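Local coordinates for protein GDP-perosamine synthase (Caulobacter crescentus, PDB 3BN1) that catalyses the pyridoxal 5'-phosphate-dependent transfer of an amino group from L-glutamate to GDP-4-keto-6-deoxy-D-mannose, giving GDP-perosamine for the O-antigen, at residues A[11-16]-A[351-356]; A[17-22]-A[245-250]; A[265-270]-A[363-368]; A[286-291]-A[315-320]. All blocks are in the same frame, centred on the assembly; numbering follows the deposited sequence.

Contact 1: A[11-16]-A[351-356]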
loop_
_atom_site.group_PDB
_atom_site.type_symbol
_atom_site.label_atom_id
_atom_site.label_comp_id
_atom_site.label_asym_id
_atom_site.label_seq_id
_atom_site.Cartn_x
_atom_site.Cartn_y
_atom_site.Cartn_z
ATOM N N VAL A 11 6.832 -16.802 -17.922
ATOM C CA VAL A 11 8.141 -16.591 -17.258
ATOM C C VAL A 11 8.149 -16.943 -15.765
ATOM O O VAL A 11 9.169 -17.395 -15.240
ATOM C CB VAL A 11 8.762 -15.156 -17.419
ATOM C CG1 VAL A 11 9.457 -14.964 -18.752
ATOM C CG2 VAL A 11 7.818 -14.048 -17.053
ATOM N N ALA A 12 7.003 -16.755 -15.104
ATOM C CA ALA A 12 6.835 -17.016 -13.690
ATOM C C ALA A 12 5.399 -17.428 -13.496
ATOM O O ALA A 12 4.635 -17.479 -14.450
ATOM C CB ALA A 12 7.126 -15.799 -12.914
ATOM N N ALA A 13 5.044 -17.714 -12.258
ATOM C CA ALA A 13 3.697 -18.184 -11.921
ATOM C C ALA A 13 3.711 -18.687 -10.470
ATOM O O ALA A 13 4.598 -19.450 -10.053
ATOM C CB ALA A 13 3.270 -19.303 -12.860
ATOM N N PRO A 14 2.749 -18.222 -9.689
ATOM C CA PRO A 14 2.668 -18.612 -8.294
ATOM C C PRO A 14 2.403 -20.110 -8.138
ATOM O O PRO A 14 1.491 -20.696 -8.745
ATOM C CB PRO A 14 1.456 -17.804 -7.769
ATOM C CG PRO A 14 1.189 -16.755 -8.790
ATOM C CD PRO A 14 1.582 -17.420 -10.081
ATOM N N ARG A 15 3.200 -20.732 -7.284
ATOM C CA ARG A 15 2.953 -22.119 -6.968
ATOM C C ARG A 15 2.349 -22.133 -5.568
ATOM O O ARG A 15 3.033 -21.999 -4.558
ATOM C CB ARG A 15 4.243 -22.917 -6.996
ATOM C CG ARG A 15 3.951 -24.383 -7.067
ATOM C CD ARG A 15 5.069 -25.001 -7.812
ATOM N NE ARG A 15 5.112 -26.404 -7.466
ATOM C CZ ARG A 15 4.484 -27.325 -8.181
ATOM N NH1 ARG A 15 3.826 -26.954 -9.276
ATOM N NH2 ARG A 15 4.538 -28.601 -7.824
ATOM N N LEU A 16 1.036 -22.236 -5.490
ATOM C CA LEU A 16 0.407 -22.276 -4.180
ATOM C C LEU A 16 0.122 -23.753 -3.890
ATOM O O LEU A 16 -1.006 -24.209 -3.938
ATOM C CB LEU A 16 -0.863 -21.433 -4.252
ATOM C CG LEU A 16 -0.768 -20.031 -4.900
ATOM C CD1 LEU A 16 -2.115 -19.312 -4.865
ATOM C CD2 LEU A 16 0.278 -19.179 -4.201
ATOM N N PRO A 351 12.042 -18.064 -18.944
ATOM C CA PRO A 351 11.149 -18.683 -17.946
ATOM C C PRO A 351 11.924 -19.448 -16.850
ATOM O O PRO A 351 12.796 -20.313 -17.103
ATOM C CB PRO A 351 10.305 -19.669 -18.752
ATOM C CG PRO A 351 10.289 -19.080 -20.138
ATOM C CD PRO A 351 11.678 -18.400 -20.327
ATOM N N THR A 352 11.522 -19.144 -15.619
ATOM C CA THR A 352 12.131 -19.719 -14.425
ATOM C C THR A 352 11.092 -19.644 -13.344
ATOM O O THR A 352 10.755 -18.561 -12.863
ATOM C CB THR A 352 13.341 -18.842 -13.966
ATOM O OG1 THR A 352 13.930 -18.177 -15.105
ATOM C CG2 THR A 352 14.390 -19.709 -13.329
ATOM N N HIS A 353 10.552 -20.796 -13.005
ATOM C CA HIS A 353 9.533 -20.879 -11.948
ATOM C C HIS A 353 9.340 -22.337 -11.573
ATOM O O HIS A 353 9.684 -23.223 -12.359
ATOM C CB HIS A 353 8.191 -20.100 -12.233
ATOM C CG HIS A 353 7.348 -20.664 -13.338
ATOM N ND1 HIS A 353 6.594 -21.811 -13.204
ATOM C CD2 HIS A 353 7.184 -20.253 -14.620
ATOM C CE1 HIS A 353 6.014 -22.090 -14.355
ATOM N NE2 HIS A 353 6.335 -21.146 -15.224
ATOM N N ALA A 354 8.779 -22.573 -10.397
ATOM C CA ALA A 354 8.609 -23.915 -9.865
ATOM C C ALA A 354 7.709 -24.840 -10.610
ATOM O O ALA A 354 7.810 -26.041 -10.370
ATOM C CB ALA A 354 8.233 -23.915 -8.337
ATOM N N GLY A 355 6.828 -24.327 -11.467
ATOM C CA GLY A 355 5.928 -25.201 -12.224
ATOM C C GLY A 355 6.513 -25.724 -13.559
ATOM O O GLY A 355 5.868 -26.507 -14.249
ATOM N N LEU A 356 7.729 -25.321 -13.924
ATOM C CA LEU A 356 8.321 -25.756 -15.215
ATOM C C LEU A 356 8.893 -27.162 -15.225
ATOM O O LEU A 356 9.613 -27.541 -14.295
ATOM C CB LEU A 356 9.422 -24.802 -15.674
ATOM C CG LEU A 356 8.921 -23.362 -15.708
ATOM C CD1 LEU A 356 10.230 -22.666 -15.870
ATOM C CD2 LEU A 356 8.030 -23.244 -17.002
HETATM O O HOH W 1 7.483 -20.356 -8.683
HETATM O O HOH W 2 4.918 -22.111 -10.464
#
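The imidazole of His353 packs against the backbone of Ala12 and the methyl of Ala13 and makes the tight part of this contact. With chi1 at 68°, CG lies between the backbone N and the carbonyl carbon, and ND1 accepts from Gly355 N, which helps fix the ring's rotation. CD2 comes within 3.4 Å of Ala12 CA; Ala13 CB sits over one face in a CH-pi contact, 4.1 Å from the ring centroid, and Leu356 CG covers the opposite face. Val11 O meets the ring edge near its plane and also accepts a nearly straight hydrogen bond from Thr352 N (3.0 Å, 173°). On the looser side two waters bridge from Ala13 O, one weakly held there to Ala354 N, the other to His353 ND1. There the exposed Arg15 lays its CD against Ala354 CB (3.4 Å). The N-terminal loop thus runs against the type I turn 353-356, which links strand 347-350 to helix 358-371, while Ala255, Arg256 and Val259 of helix 249-266 pack against the turn.

Contact 2: A[17-22]-A[245-250]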
loop_
_atom_site.group_PDB
_atom_site.type_symbol
_atom_site.label_atom_id
_atom_site.label_comp_id
_atom_site.label_asym_id
_atom_site.label_seq_id
_atom_site.Cartn_x
_atom_site.Cartn_y
_atom_site.Cartn_z
ATOM N N ASP A 17 1.156 -24.514 -3.585
ATOM C CA ASP A 17 1.013 -25.949 -3.400
ATOM C C ASP A 17 1.261 -26.435 -1.970
ATOM O O ASP A 17 1.579 -27.607 -1.762
ATOM C CB ASP A 17 1.928 -26.680 -4.383
ATOM C CG ASP A 17 3.399 -26.536 -4.031
ATOM O OD1 ASP A 17 3.766 -25.621 -3.255
ATOM O OD2 ASP A 17 4.205 -27.346 -4.537
ATOM N N GLY A 18 1.040 -25.528 -1.020
ATOM C CA GLY A 18 1.129 -25.741 0.420
ATOM C C GLY A 18 -0.242 -25.438 1.074
ATOM O O GLY A 18 -1.311 -25.736 0.487
ATOM N N ASN A 19 -0.183 -24.838 2.276
ATOM C CA ASN A 19 -1.330 -24.435 3.103
ATOM C C ASN A 19 -1.978 -23.056 2.864
ATOM O O ASN A 19 -2.648 -22.525 3.750
ATOM C CB ASN A 19 -0.861 -24.419 4.559
ATOM C CG ASN A 19 -0.589 -25.795 5.057
ATOM O OD1 ASN A 19 -1.162 -26.760 4.544
ATOM N ND2 ASN A 19 0.381 -25.914 5.932
ATOM N N GLU A 20 -1.748 -22.450 1.702
ATOM C CA GLU A 20 -2.244 -21.098 1.414
ATOM C C GLU A 20 -3.769 -21.011 1.542
ATOM O O GLU A 20 -4.324 -20.201 2.299
ATOM C CB GLU A 20 -1.718 -20.650 0.026
ATOM C CG GLU A 20 -0.154 -20.574 -0.012
ATOM C CD GLU A 20 0.487 -21.808 -0.640
ATOM O OE1 GLU A 20 -0.282 -22.788 -0.901
ATOM O OE2 GLU A 20 1.738 -21.799 -0.852
ATOM N N ARG A 21 -4.414 -21.942 0.849
ATOM C CA ARG A 21 -5.856 -22.037 0.842
ATOM C C ARG A 21 -6.289 -22.249 2.275
ATOM O O ARG A 21 -7.026 -21.443 2.835
ATOM C CB ARG A 21 -6.310 -23.169 -0.070
ATOM C CG ARG A 21 -7.715 -23.061 -0.624
ATOM C CD ARG A 21 -8.274 -24.484 -0.992
ATOM N NE ARG A 21 -9.323 -24.477 -2.027
ATOM C CZ ARG A 21 -10.527 -25.021 -1.868
ATOM N NH1 ARG A 21 -11.460 -24.950 -2.818
ATOM N NH2 ARG A 21 -10.795 -25.655 -0.737
ATOM N N ASP A 22 -5.793 -23.297 2.914
ATOM C CA ASP A 22 -6.160 -23.521 4.309
ATOM C C ASP A 22 -6.035 -22.279 5.205
ATOM O O ASP A 22 -7.002 -21.911 5.896
ATOM C CB ASP A 22 -5.502 -24.796 4.896
ATOM C CG ASP A 22 -5.590 -24.873 6.437
ATOM O OD1 ASP A 22 -6.685 -25.049 7.013
ATOM O OD2 ASP A 22 -4.540 -24.786 7.108
ATOM N N GLN A 245 3.670 -20.067 2.009
ATOM C CA GLN A 245 4.722 -20.110 0.975
ATOM C C GLN A 245 6.046 -20.385 1.644
ATOM O O GLN A 245 6.847 -21.162 1.122
ATOM C CB GLN A 245 4.849 -18.755 0.280
ATOM C CG GLN A 245 3.698 -18.501 -0.649
ATOM C CD GLN A 245 3.961 -19.110 -2.037
ATOM O OE1 GLN A 245 4.747 -18.580 -2.834
ATOM N NE2 GLN A 245 3.341 -20.268 -2.292
ATOM N N LEU A 246 6.290 -19.680 2.753
ATOM C CA LEU A 246 7.573 -19.832 3.427
ATOM C C LEU A 246 7.804 -21.226 3.973
ATOM O O LEU A 246 8.939 -21.685 3.993
ATOM C CB LEU A 246 7.836 -18.762 4.489
ATOM C CG LEU A 246 9.104 -18.554 5.341
ATOM C CD1 LEU A 246 10.430 -18.329 4.616
ATOM C CD2 LEU A 246 8.910 -17.455 6.412
ATOM N N GLU A 247 6.737 -21.869 4.446
ATOM C CA GLU A 247 6.837 -23.249 4.923
ATOM C C GLU A 247 7.383 -24.165 3.845
ATOM O O GLU A 247 7.879 -25.251 4.117
ATOM C CB GLU A 247 5.455 -23.773 5.296
ATOM C CG GLU A 247 4.801 -23.075 6.466
ATOM C CD GLU A 247 3.327 -23.476 6.623
ATOM O OE1 GLU A 247 2.701 -23.907 5.626
ATOM O OE2 GLU A 247 2.772 -23.320 7.738
ATOM N N ARG A 248 7.271 -23.763 2.597
ATOM C CA ARG A 248 7.726 -24.652 1.558
ATOM C C ARG A 248 8.829 -23.999 0.770
ATOM O O ARG A 248 9.067 -24.385 -0.358
ATOM C CB ARG A 248 6.533 -25.021 0.679
ATOM C CG ARG A 248 5.760 -26.257 1.243
ATOM C CD ARG A 248 4.601 -26.688 0.385
ATOM N NE ARG A 248 5.036 -27.153 -0.926
ATOM C CZ ARG A 248 5.581 -28.343 -1.135
ATOM N NH1 ARG A 248 5.958 -28.687 -2.359
ATOM N NH2 ARG A 248 5.753 -29.171 -0.107
ATOM N N VAL A 249 9.500 -23.034 1.382
ATOM C CA VAL A 249 10.534 -22.274 0.688
ATOM C C VAL A 249 11.616 -23.170 0.097
ATOM O O VAL A 249 12.016 -23.027 -1.063
ATOM C CB VAL A 249 11.176 -21.177 1.571
ATOM C CG1 VAL A 249 12.150 -21.793 2.571
ATOM C CG2 VAL A 249 11.954 -20.195 0.702
ATOM N N ASP A 250 12.073 -24.127 0.893
ATOM C CA ASP A 250 13.106 -25.034 0.414
ATOM C C ASP A 250 12.707 -25.849 -0.803
ATOM O O ASP A 250 13.522 -26.015 -1.706
ATOM C CB ASP A 250 13.694 -25.872 1.540
ATOM C CG ASP A 250 14.502 -25.032 2.487
ATOM O OD1 ASP A 250 15.075 -24.045 1.993
ATOM O OD2 ASP A 250 14.590 -25.350 3.691
HETATM O O HOH W 3 2.475 -24.479 3.272
#
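Arg248 grips Asp17 side-on: NE bonds OD1 and NH1 bonds OD2, both at 3.1 Å, in a salt bridge with one nitrogen to each oxygen. The fit is not coplanar, because the guanidinium stands 77° from the carboxylate and both nitrogens arrive from above the carboxylate plane. Arg248 CD lies 3.6 Å from Gly18 CA; beyond it the bend at chi3 (64°) turns NE and the guanidinium to the Asp17 carboxylate. Deeper in, Gln245 NE2 donates a short bond to Glu20 OE2 (2.6 Å, 159°); the acceptor lies in the amide plane, but the donor stands above the carboxylate plane. Nearer solvent, Asn19 ND2 reaches Glu247 OE1 at 3.1 Å in a weak bond. In the next shell, Gly18 N donates to Glu20 OE1 on its syn side, and Gln245 is oriented by bonds from NE2 to Arg15 O and from Thr191 N to OE1. Tyr23 OH is a further partner of Asn19 ND2. The start of helix 20-30 is thereby fastened to the junction of helices 236-247 and 249-266, beside Met28 of the second subunit. Both oxygens of the buried Glu20 carboxylate accept N-H bonds, which probably stabilises its anionic form, while Asp17 and Arg248 offset each other's charge nearer the surface.

Contact 3: A[265-270]-A[363-368]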
loop_
_atom_site.group_PDB
_atom_site.type_symbol
_atom_site.label_atom_id
_atom_site.label_comp_id
_atom_site.label_asym_id
_atom_site.label_seq_id
_atom_site.Cartn_x
_atom_site.Cartn_y
_atom_site.Cartn_z
ATOM N N GLN A 265 22.487 -27.645 -18.481
ATOM C CA GLN A 265 22.765 -28.826 -19.261
ATOM C C GLN A 265 22.381 -28.654 -20.733
ATOM O O GLN A 265 23.108 -29.006 -21.669
ATOM C CB GLN A 265 21.995 -30.017 -18.677
ATOM C CG GLN A 265 22.217 -31.359 -19.424
ATOM C CD GLN A 265 21.022 -32.321 -19.370
ATOM O OE1 GLN A 265 20.352 -32.455 -18.341
ATOM N NE2 GLN A 265 20.764 -33.007 -20.480
ATOM N N LYS A 266 21.210 -28.089 -20.952
ATOM C CA LYS A 266 20.759 -28.031 -22.319
ATOM C C LYS A 266 21.213 -26.872 -23.176
ATOM O O LYS A 266 21.135 -26.945 -24.427
ATOM C CB LYS A 266 19.239 -28.262 -22.324
ATOM C CG LYS A 266 18.786 -29.342 -21.363
ATOM C CD LYS A 266 17.281 -29.294 -21.043
ATOM C CE LYS A 266 16.889 -30.438 -20.106
ATOM N NZ LYS A 266 16.323 -31.498 -20.947
ATOM N N LEU A 267 21.686 -25.812 -22.507
ATOM C CA LEU A 267 22.064 -24.570 -23.173
ATOM C C LEU A 267 23.189 -24.731 -24.139
ATOM O O LEU A 267 23.408 -23.872 -24.976
ATOM C CB LEU A 267 22.340 -23.386 -22.229
ATOM C CG LEU A 267 21.151 -22.474 -21.849
ATOM C CD1 LEU A 267 21.632 -21.097 -21.438
ATOM C CD2 LEU A 267 20.031 -22.353 -22.887
ATOM N N ALA A 268 23.891 -25.846 -24.015
ATOM C CA ALA A 268 24.986 -26.200 -24.909
ATOM C C ALA A 268 24.491 -26.215 -26.370
ATOM O O ALA A 268 25.189 -25.845 -27.312
ATOM C CB ALA A 268 25.478 -27.611 -24.501
ATOM N N ARG A 269 23.262 -26.661 -26.558
ATOM C CA ARG A 269 22.705 -26.719 -27.890
ATOM C C ARG A 269 22.730 -25.372 -28.629
ATOM O O ARG A 269 22.680 -25.320 -29.856
ATOM C CB ARG A 269 21.278 -27.278 -27.774
ATOM C CG ARG A 269 20.708 -27.771 -29.090
ATOM C CD ARG A 269 19.186 -27.737 -29.069
ATOM N NE ARG A 269 18.597 -27.384 -30.364
ATOM C CZ ARG A 269 17.347 -27.679 -30.728
ATOM N NH1 ARG A 269 16.546 -28.349 -29.900
ATOM N NH2 ARG A 269 16.889 -27.309 -31.922
ATOM N N LEU A 270 22.795 -24.272 -27.887
ATOM C CA LEU A 270 22.752 -22.924 -28.479
ATOM C C LEU A 270 24.132 -22.326 -28.701
ATOM O O LEU A 270 24.309 -21.242 -29.314
ATOM C CB LEU A 270 21.917 -21.997 -27.583
ATOM C CG LEU A 270 20.453 -22.363 -27.289
ATOM C CD1 LEU A 270 19.910 -21.251 -26.477
ATOM C CD2 LEU A 270 19.547 -22.600 -28.517
ATOM N N ARG A 363 11.570 -27.173 -24.718
ATOM C CA ARG A 363 10.783 -26.332 -25.631
ATOM C C ARG A 363 11.356 -24.926 -25.725
ATOM O O ARG A 363 11.552 -24.399 -26.813
ATOM C CB ARG A 363 9.358 -26.265 -25.087
ATOM C CG ARG A 363 8.427 -25.571 -26.043
ATOM C CD ARG A 363 6.936 -25.852 -25.733
ATOM N NE ARG A 363 6.108 -24.796 -26.317
ATOM C CZ ARG A 363 5.022 -24.268 -25.760
ATOM N NH1 ARG A 363 4.550 -24.717 -24.591
ATOM N NH2 ARG A 363 4.363 -23.325 -26.417
ATOM N N VAL A 364 11.693 -24.332 -24.593
ATOM C CA VAL A 364 12.281 -22.997 -24.614
ATOM C C VAL A 364 13.604 -23.055 -25.390
ATOM O O VAL A 364 13.962 -22.212 -26.208
ATOM C CB VAL A 364 12.611 -22.646 -23.132
ATOM C CG1 VAL A 364 13.397 -21.324 -23.009
ATOM C CG2 VAL A 364 11.349 -22.489 -22.401
ATOM N N ILE A 365 14.406 -24.074 -25.107
ATOM C CA ILE A 365 15.666 -24.102 -25.804
ATOM C C ILE A 365 15.544 -24.313 -27.320
ATOM O O ILE A 365 16.334 -23.778 -28.088
ATOM C CB ILE A 365 16.589 -25.151 -25.215
ATOM C CG1 ILE A 365 17.177 -24.545 -23.920
ATOM C CG2 ILE A 365 17.689 -25.527 -26.273
ATOM C CD1 ILE A 365 17.434 -25.547 -22.856
ATOM N N ALA A 366 14.576 -25.125 -27.728
ATOM C CA ALA A 366 14.403 -25.395 -29.123
ATOM C C ALA A 366 13.959 -24.116 -29.815
ATOM O O ALA A 366 14.424 -23.817 -30.927
ATOM C CB ALA A 366 13.361 -26.478 -29.306
ATOM N N ALA A 367 13.057 -23.385 -29.148
ATOM C CA ALA A 367 12.565 -22.101 -29.654
ATOM C C ALA A 367 13.735 -21.127 -29.801
ATOM O O ALA A 367 13.842 -20.470 -30.833
ATOM C CB ALA A 367 11.493 -21.493 -28.736
ATOM N N LEU A 368 14.626 -21.093 -28.805
ATOM C CA LEU A 368 15.795 -20.212 -28.858
ATOM C C LEU A 368 16.700 -20.637 -29.997
ATOM O O LEU A 368 17.316 -19.797 -30.650
ATOM C CB LEU A 368 16.543 -20.266 -27.540
ATOM C CG LEU A 368 15.915 -19.517 -26.322
ATOM C CD1 LEU A 368 16.782 -19.780 -25.094
ATOM C CD2 LEU A 368 15.984 -17.957 -26.618
#
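Ile365 projects from helix 358-371 against segment 265-270, and its branches diverge among four side chains. CD1 is pushed against Lys266 CB at 3.3 Å, tighter than usual van der Waals contact, with the two side chains at about a right angle. CG1, beside the backbone N at chi1 -78°, meets Leu267 CD2 at 3.7 Å. CG2, held anti to that N by the same torsion, points instead to Arg269 CD (3.9 Å) and Leu270 CD2 (4.1 Å). This is helix-to-helix packing at the end of helix 249-266, where the chain continues as a 3-10 segment, in the C-terminal part of this aminotransferase; Leu267 also packs on Tyr290 and Val292 of strand 290-294. One turn further along, Leu270 and Leu368 cross at about a right angle, Leu270 CD1 lying 3.7 Å from Leu368 CB. Leu368 also leans on Leu309 of helix 302-311. Towards solvent, Arg269 stretches past Ile365 and lays one guanidinium face over Ala366 CA, with NH1 3.7 Å from that atom, while NH2 forms a salt bridge with Asp369. Lys266 turns its amine away from the apolar contact, to salt bridges with Glu358 and Asp362.

Contact 4: A[286-291]-A[315-320]. With AKG (2-oxoglutaric acid), chain G.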
loop_
_atom_site.group_PDB
_atom_site.type_symbol
_atom_site.label_atom_id
_atom_site.label_comp_id
_atom_site.label_asym_id
_atom_site.label_seq_id
_atom_site.Cartn_x
_atom_site.Cartn_y
_atom_site.Cartn_z
ATOM N N VAL A 286 19.651 -17.837 -5.991
ATOM C CA VAL A 286 18.334 -18.446 -6.017
ATOM C C VAL A 286 17.593 -18.409 -7.366
ATOM O O VAL A 286 16.576 -19.091 -7.542
ATOM C CB VAL A 286 17.466 -18.062 -4.816
ATOM C CG1 VAL A 286 18.090 -18.581 -3.475
ATOM C CG2 VAL A 286 17.143 -16.592 -4.866
ATOM N N PHE A 287 18.150 -17.704 -8.341
ATOM C CA PHE A 287 17.543 -17.731 -9.665
ATOM C C PHE A 287 16.066 -17.329 -9.809
ATOM O O PHE A 287 15.213 -18.069 -10.354
ATOM C CB PHE A 287 17.887 -19.065 -10.343
ATOM C CG PHE A 287 19.270 -19.093 -10.945
ATOM C CD1 PHE A 287 19.527 -18.479 -12.181
ATOM C CD2 PHE A 287 20.338 -19.637 -10.251
ATOM C CE1 PHE A 287 20.840 -18.439 -12.755
ATOM C CE2 PHE A 287 21.628 -19.647 -10.819
ATOM C CZ PHE A 287 21.889 -19.025 -12.060
ATOM N N TRP A 288 15.773 -16.102 -9.371
ATOM C CA TRP A 288 14.433 -15.588 -9.569
ATOM C C TRP A 288 14.126 -15.695 -11.087
ATOM O O TRP A 288 13.019 -16.060 -11.529
ATOM C CB TRP A 288 14.364 -14.123 -9.113
ATOM C CG TRP A 288 12.965 -13.566 -9.467
ATOM C CD1 TRP A 288 11.744 -14.158 -9.237
ATOM C CD2 TRP A 288 12.696 -12.316 -10.105
ATOM N NE1 TRP A 288 10.723 -13.347 -9.751
ATOM C CE2 TRP A 288 11.295 -12.200 -10.252
ATOM C CE3 TRP A 288 13.513 -11.336 -10.676
ATOM C CZ2 TRP A 288 10.702 -11.123 -10.920
ATOM C CZ3 TRP A 288 12.898 -10.209 -11.258
ATOM C CH2 TRP A 288 11.518 -10.098 -11.329
ATOM N N MET A 289 15.150 -15.444 -11.901
ATOM C CA MET A 289 15.046 -15.551 -13.343
ATOM C C MET A 289 16.394 -15.974 -13.861
ATOM O O MET A 289 17.414 -15.450 -13.366
ATOM C CB MET A 289 14.840 -14.143 -13.879
ATOM C CG MET A 289 13.554 -13.565 -13.328
ATOM S SD MET A 289 12.367 -13.318 -14.588
ATOM C CE MET A 289 12.594 -11.527 -14.598
ATOM N N TYR A 290 16.364 -16.880 -14.843
ATOM C CA TYR A 290 17.547 -17.350 -15.578
ATOM C C TYR A 290 17.825 -16.368 -16.739
ATOM O O TYR A 290 16.999 -16.239 -17.654
ATOM C CB TYR A 290 17.341 -18.797 -16.040
ATOM C CG TYR A 290 18.568 -19.411 -16.609
ATOM C CD1 TYR A 290 18.929 -19.177 -17.974
ATOM C CD2 TYR A 290 19.384 -20.221 -15.805
ATOM C CE1 TYR A 290 20.079 -19.783 -18.529
ATOM C CE2 TYR A 290 20.533 -20.842 -16.359
ATOM C CZ TYR A 290 20.886 -20.593 -17.688
ATOM O OH TYR A 290 22.033 -21.219 -18.149
ATOM N N THR A 291 18.902 -15.575 -16.597
ATOM C CA THR A 291 19.179 -14.450 -17.482
ATOM C C THR A 291 20.403 -14.647 -18.381
ATOM O O THR A 291 21.506 -14.827 -17.889
ATOM C CB THR A 291 19.264 -13.089 -16.640
ATOM O OG1 THR A 291 18.071 -12.877 -15.856
ATOM C CG2 THR A 291 19.489 -11.825 -17.505
ATOM N N GLU A 315 6.890 -17.009 -22.972
ATOM C CA GLU A 315 7.109 -15.707 -22.337
ATOM C C GLU A 315 8.575 -15.478 -21.945
ATOM O O GLU A 315 9.243 -16.372 -21.443
ATOM C CB GLU A 315 6.268 -15.602 -21.073
ATOM C CG GLU A 315 6.287 -14.166 -20.558
ATOM C CD GLU A 315 5.330 -13.894 -19.437
ATOM O OE1 GLU A 315 4.880 -14.875 -18.799
ATOM O OE2 GLU A 315 5.066 -12.686 -19.215
ATOM N N SER A 316 9.077 -14.269 -22.157
ATOM C CA SER A 316 10.438 -13.901 -21.740
ATOM C C SER A 316 10.325 -12.403 -21.476
ATOM O O SER A 316 9.271 -11.812 -21.723
ATOM C CB SER A 316 11.492 -14.227 -22.835
ATOM O OG SER A 316 11.282 -13.565 -24.064
ATOM N N ARG A 317 11.387 -11.725 -21.084
ATOM C CA ARG A 317 11.246 -10.268 -20.954
ATOM C C ARG A 317 12.644 -9.711 -20.964
ATOM O O ARG A 317 13.640 -10.404 -20.715
ATOM C CB ARG A 317 10.547 -9.837 -19.671
ATOM C CG ARG A 317 11.387 -10.274 -18.562
ATOM C CD ARG A 317 10.798 -10.193 -17.150
ATOM N NE ARG A 317 10.840 -8.842 -16.608
ATOM C CZ ARG A 317 10.179 -8.450 -15.518
ATOM N NH1 ARG A 317 10.299 -7.177 -15.143
ATOM N NH2 ARG A 317 9.408 -9.310 -14.820
ATOM N N PRO A 318 12.711 -8.429 -21.261
ATOM C CA PRO A 318 14.009 -7.813 -21.314
ATOM C C PRO A 318 14.579 -7.595 -19.940
ATOM O O PRO A 318 13.875 -7.516 -18.910
ATOM C CB PRO A 318 13.731 -6.480 -21.997
ATOM C CG PRO A 318 12.301 -6.186 -21.742
ATOM C CD PRO A 318 11.623 -7.435 -21.247
ATOM N N VAL A 319 15.898 -7.510 -19.929
ATOM C CA VAL A 319 16.503 -7.115 -18.661
ATOM C C VAL A 319 16.010 -5.665 -18.439
ATOM O O VAL A 319 15.776 -4.888 -19.365
ATOM C CB VAL A 319 18.034 -7.217 -18.768
ATOM C CG1 VAL A 319 18.737 -6.265 -17.863
ATOM C CG2 VAL A 319 18.415 -8.675 -18.432
ATOM N N PHE A 320 15.844 -5.279 -17.199
ATOM C CA PHE A 320 15.351 -3.935 -16.905
ATOM C C PHE A 320 16.055 -2.873 -17.669
ATOM O O PHE A 320 17.278 -2.966 -17.858
ATOM C CB PHE A 320 15.701 -3.637 -15.460
ATOM C CG PHE A 320 15.071 -4.582 -14.494
ATOM C CD1 PHE A 320 13.701 -4.567 -14.332
ATOM C CD2 PHE A 320 15.852 -5.410 -13.673
ATOM C CE1 PHE A 320 13.070 -5.407 -13.451
ATOM C CE2 PHE A 320 15.232 -6.264 -12.691
ATOM C CZ PHE A 320 13.856 -6.268 -12.612
HETATM C C1 AKG G . 8.505 -7.363 -12.558
HETATM O O1 AKG G . 7.694 -7.171 -13.505
HETATM O O2 AKG G . 9.483 -8.139 -12.688
HETATM C C2 AKG G . 8.297 -6.679 -11.266
HETATM O O5 AKG G . 9.006 -6.955 -10.318
HETATM C C3 AKG G . 7.215 -5.620 -11.204
HETATM C C4 AKG G . 6.996 -5.140 -9.785
HETATM C C5 AKG G . 5.657 -4.457 -9.712
HETATM O O3 AKG G . 5.330 -3.937 -8.611
HETATM O O4 AKG G . 4.865 -4.363 -10.836
#
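The indole of Trp288 and the guanidinium of Arg317 both present an edge to the same carboxylate oxygen of bound 2-oxoglutarate. AKG O2 lies in the indole plane, 3.1 Å from Trp288 CH2, and near the guanidinium plane, where Arg317 NH1 donates a weak bond to it (2.8 Å). Arg317 NH2 lies so close to O2, at 2.4 Å, that the exact geometry of its bond is doubtful. Met289 CG covers one indole face toward its rim, and Phe320 CZ approaches the ring edge, 4.3 Å from Trp288 CZ3. Met289 reaches across to segment 315-320: bent at chi2 and chi3, it brings CE against Arg317 CD at 3.4 Å. Arg317 itself bends at chi3 (-79°), which turns its head toward the ligand. Farther along, the methyls Thr291 CG2 and Val319 CG2 touch at 3.5 Å, a tight contact, the side chains crossing at about a right angle. The indole is fixed by a hydrogen bond from NE1 to Asn187 O, and Tyr223 of the second subunit packs on Arg317. Strand 347-350 separates strands 290-294 and 317-318 in their antiparallel sheet. Arg233 and Gln215 of the second subunit also bind the ligand, so this is a shared site at the dimer interface, with an arginine holding the C1 carboxylate, next to the C2 keto group, as in aspartate aminotransferase-type enzymes.

Overall arrangement
From the N terminus, segment 11-16 pairs with 351-356, so contact 1 closes a loop of over 330 residues that contains contacts 2 and 4. Contact 2 follows directly in the chain and closes before contact 3 opens at the far end of helix 249-266; these two both use that helix and do not touch, their centres about 31 Å apart. Contact 3 crosses contact 1, since 363-368 lies beyond 351-356, and encloses contact 4. The N-terminal loop thus joins the region after strand 347-350 to the junction of helices 236-247 and 249-266. Contact 1 also touches contact 3, Pro351 on Val364, and contact 4 through Thr352 and Val11, while contacts 3 and 4 meet along the small C-terminal sheet.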